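Local coordinates for DUF3013 family protein (Enterococcus faecalis, PDB 3NAT) that is of unknown function but adopts an alpha-beta half-sandwich fold, in which helices pack against a beta sheet, at residues 43-53 with 115-126. Residues are numbered along the deposited sequence; the frame is centred on the assembly and turned at random.
Sequences LYAENNEQVAI and LDEGQSDLLDFL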
# COMPACT_ATOMS: atom_id res chain seq x y z
N LEU A 43 9.39 19.70 -11.03
CA LEU A 43 9.14 20.68 -12.08
C LEU A 43 9.56 22.07 -11.63
O LEU A 43 9.42 22.44 -10.47
CB LEU A 43 7.66 20.68 -12.48
CG LEU A 43 7.11 19.36 -13.02
CD1 LEU A 43 5.67 19.51 -13.49
CD2 LEU A 43 7.98 18.85 -14.15
N TYR A 44 10.09 22.86 -12.57
CA TYR A 44 10.42 24.25 -12.29
C TYR A 44 9.66 25.17 -13.23
O TYR A 44 9.28 24.78 -14.33
CB TYR A 44 11.93 24.48 -12.42
CG TYR A 44 12.76 23.62 -11.50
CD1 TYR A 44 12.92 23.94 -10.16
CD2 TYR A 44 13.39 22.48 -11.97
CE1 TYR A 44 13.69 23.15 -9.32
CE2 TYR A 44 14.16 21.68 -11.15
CZ TYR A 44 14.31 22.02 -9.82
OH TYR A 44 15.07 21.22 -9.00
N ALA A 45 9.43 26.40 -12.78
CA ALA A 45 8.78 27.41 -13.60
C ALA A 45 9.12 28.80 -13.09
O ALA A 45 9.36 28.99 -11.90
CB ALA A 45 7.27 27.20 -13.62
N GLU A 46 9.15 29.77 -14.00
CA GLU A 46 9.53 31.13 -13.65
C GLU A 46 8.32 31.92 -13.16
O GLU A 46 7.30 31.99 -13.84
CB GLU A 46 10.17 31.81 -14.86
CG GLU A 46 10.80 33.15 -14.56
CD GLU A 46 11.31 33.84 -15.81
OE1 GLU A 46 11.45 35.08 -15.79
OE2 GLU A 46 11.55 33.13 -16.81
N ASN A 47 8.44 32.50 -11.97
CA ASN A 47 7.36 33.29 -11.37
C ASN A 47 7.43 34.76 -11.77
O ASN A 47 8.35 35.48 -11.36
CB ASN A 47 7.40 33.16 -9.85
CG ASN A 47 6.13 33.64 -9.20
OD1 ASN A 47 5.13 33.88 -9.87
ND2 ASN A 47 6.16 33.78 -7.87
N ASN A 48 6.47 35.21 -12.57
CA ASN A 48 6.51 36.56 -13.11
C ASN A 48 5.63 37.57 -12.38
O ASN A 48 6.14 38.50 -11.76
CB ASN A 48 6.17 36.55 -14.60
CG ASN A 48 7.27 35.95 -15.44
OD1 ASN A 48 8.44 35.93 -15.04
ND2 ASN A 48 6.91 35.45 -16.62
N GLU A 49 4.31 37.39 -12.46
CA GLU A 49 3.37 38.27 -11.77
C GLU A 49 3.63 38.29 -10.26
O GLU A 49 2.91 38.93 -9.50
CB GLU A 49 1.92 37.85 -12.08
CG GLU A 49 0.83 38.34 -11.10
CD GLU A 49 0.50 39.83 -11.23
OE1 GLU A 49 1.08 40.50 -12.11
OE2 GLU A 49 -0.34 40.32 -10.45
N GLN A 50 4.68 37.59 -9.84
CA GLN A 50 4.97 37.43 -8.43
C GLN A 50 3.67 37.03 -7.74
O GLN A 50 3.34 37.49 -6.65
CB GLN A 50 5.57 38.70 -7.83
CG GLN A 50 6.91 39.08 -8.45
CD GLN A 50 7.86 37.89 -8.57
OE1 GLN A 50 8.57 37.75 -9.57
NE2 GLN A 50 7.86 37.02 -7.57
N VAL A 51 2.93 36.19 -8.46
CA VAL A 51 1.76 35.50 -7.95
C VAL A 51 2.02 34.96 -6.54
O VAL A 51 3.05 34.33 -6.29
CB VAL A 51 1.37 34.35 -8.93
CG1 VAL A 51 0.52 33.30 -8.26
CG2 VAL A 51 0.66 34.91 -10.17
N ALA A 52 1.10 35.24 -5.62
CA ALA A 52 1.26 34.88 -4.22
C ALA A 52 0.83 33.44 -3.94
O ALA A 52 -0.36 33.12 -4.00
CB ALA A 52 0.46 35.84 -3.35
N ILE A 53 1.79 32.59 -3.61
CA ILE A 53 1.51 31.19 -3.29
C ILE A 53 1.67 30.97 -1.80
O ILE A 53 2.30 31.79 -1.12
CB ILE A 53 2.47 30.23 -4.04
CG1 ILE A 53 2.06 30.07 -5.51
CG2 ILE A 53 2.51 28.86 -3.38
CD1 ILE A 53 2.40 31.24 -6.37
N LEU A 115 4.00 14.19 -16.61
CA LEU A 115 4.89 15.33 -16.42
C LEU A 115 4.73 16.34 -17.54
O LEU A 115 4.95 17.53 -17.34
CB LEU A 115 6.35 14.87 -16.31
CG LEU A 115 6.64 14.05 -15.05
CD1 LEU A 115 8.11 13.72 -14.88
CD2 LEU A 115 6.17 14.81 -13.85
N ASP A 116 4.38 15.87 -18.72
CA ASP A 116 4.12 16.77 -19.82
C ASP A 116 2.94 17.61 -19.39
O ASP A 116 3.04 18.83 -19.24
CB ASP A 116 3.75 16.00 -21.09
CG ASP A 116 4.95 15.42 -21.80
OD1 ASP A 116 6.10 15.73 -21.43
OD2 ASP A 116 4.73 14.63 -22.75
N GLU A 117 1.81 16.95 -19.18
CA GLU A 117 0.59 17.63 -18.82
C GLU A 117 0.85 18.46 -17.56
O GLU A 117 0.30 19.54 -17.39
CB GLU A 117 -0.55 16.62 -18.61
CG GLU A 117 -1.94 17.24 -18.61
CD GLU A 117 -2.25 18.03 -19.88
OE1 GLU A 117 -1.60 17.78 -20.93
OE2 GLU A 117 -3.15 18.90 -19.84
N GLY A 118 1.73 17.94 -16.71
CA GLY A 118 2.11 18.65 -15.50
C GLY A 118 2.70 20.01 -15.82
O GLY A 118 2.21 21.03 -15.36
N GLN A 119 3.76 20.02 -16.61
CA GLN A 119 4.45 21.25 -16.94
C GLN A 119 3.51 22.25 -17.61
O GLN A 119 3.59 23.45 -17.38
CB GLN A 119 5.65 20.96 -17.84
CG GLN A 119 6.54 22.15 -18.07
CD GLN A 119 7.21 22.60 -16.81
OE1 GLN A 119 8.39 22.32 -16.57
NE2 GLN A 119 6.47 23.31 -15.98
N SER A 120 2.60 21.74 -18.44
CA SER A 120 1.60 22.58 -19.07
C SER A 120 0.77 23.26 -17.98
O SER A 120 0.80 24.48 -17.85
CB SER A 120 0.70 21.74 -19.98
OG SER A 120 -0.21 22.53 -20.72
N ASP A 121 0.05 22.46 -17.20
CA ASP A 121 -0.77 22.94 -16.10
C ASP A 121 -0.05 23.93 -15.17
O ASP A 121 -0.68 24.86 -14.65
CB ASP A 121 -1.31 21.75 -15.29
CG ASP A 121 -2.31 20.92 -16.06
OD1 ASP A 121 -2.69 21.34 -17.18
OD2 ASP A 121 -2.74 19.85 -15.56
N LEU A 122 1.25 23.74 -14.98
CA LEU A 122 2.02 24.64 -14.12
C LEU A 122 2.12 26.03 -14.71
O LEU A 122 1.79 27.02 -14.05
CB LEU A 122 3.43 24.10 -13.86
CG LEU A 122 4.20 24.93 -12.82
CD1 LEU A 122 3.36 25.06 -11.56
CD2 LEU A 122 5.54 24.34 -12.49
N LEU A 123 2.58 26.12 -15.95
CA LEU A 123 2.61 27.40 -16.64
C LEU A 123 1.23 28.08 -16.67
O LEU A 123 1.13 29.29 -16.54
CB LEU A 123 3.16 27.23 -18.06
CG LEU A 123 4.69 27.16 -18.17
CD1 LEU A 123 5.33 28.07 -17.14
CD2 LEU A 123 5.20 25.75 -17.98
N ASP A 124 0.18 27.28 -16.84
CA ASP A 124 -1.18 27.79 -16.84
C ASP A 124 -1.55 28.29 -15.46
O ASP A 124 -2.32 29.24 -15.31
CB ASP A 124 -2.17 26.70 -17.26
CG ASP A 124 -2.14 26.41 -18.75
OD1 ASP A 124 -1.11 26.69 -19.40
OD2 ASP A 124 -3.15 25.88 -19.27
N PHE A 125 -1.01 27.63 -14.44
CA PHE A 125 -1.27 28.01 -13.06
C PHE A 125 -0.87 29.46 -12.80
O PHE A 125 -1.65 30.25 -12.29
CB PHE A 125 -0.52 27.07 -12.12
CG PHE A 125 -0.79 27.31 -10.67
CD1 PHE A 125 -2.05 27.12 -10.15
CD2 PHE A 125 0.23 27.71 -9.82
CE1 PHE A 125 -2.30 27.34 -8.81
CE2 PHE A 125 -0.01 27.92 -8.48
CZ PHE A 125 -1.28 27.74 -7.98
N LEU A 126 0.35 29.81 -13.20
CA LEU A 126 0.93 31.12 -12.86
C LEU A 126 0.46 32.28 -13.74
O LEU A 126 0.90 33.42 -13.54
CB LEU A 126 2.44 31.04 -12.93
CG LEU A 126 3.08 29.93 -12.12
CD1 LEU A 126 4.54 29.79 -12.52
CD2 LEU A 126 2.93 30.22 -10.64
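Different first torsions aim two leucines across the contact, Leu43 at the helix backbone and Leu122 at the strand. In Leu43 CG lies opposite the carbonyl carbon (chi1 -60°), and CD1 comes down on the helix backbone at Gly118 and Gln119, 3.7 Å from Gln119 N. Leu122 has CG turned opposite its own backbone N (chi1 -173°), and this carries CD2 up to the strand, where it sits 3.5 Å from Ala45 CB and also touches Leu43 CB. With no side chain at Gly118, the Leu43 methyl lies directly over the main chain; beside it, Leu43 CD2 meets Leu115 CD2 at 4.4 Å. Ala45, two residues along the strand and on the same face, rests its CB among three leucines, since Leu123 CD1 and Leu126 CD1 join Leu122. Leu126 spreads its branches: CD1 lies 3.8 Å from Glu46 O, while CD2 is turned to Asn47 OD1 and Ile53 CD1. After the strand the chain loops back past the end of the helix. There Val51 CG2 sets a methyl 3.7 Å from Leu126 O, and Ile53 CG1 meets the edge of the Phe125 ring, near its plane, at CE2. The chain of Gln119 bends at its second torsion, about CB-CG, bringing its amide alongside Tyr44 O; OE1, at 3.4 Å from that oxygen, is an acceptor facing an acceptor, so the approach is not a hydrogen bond. Strand 65-75 adds Ile66 against Ala45 and Leu126, and Phe134 covers Leu122 and Phe125. The contact is thus almost wholly apolar, with Leu43 and Ala45 facing the helix and Tyr44 and Glu46 directed away from it. Helix segment 115-125 runs at 29° to strand segment 43-46, their axes coming within 9.0 Å, the layered helix-on-sheet arrangement of an alpha-beta half sandwich.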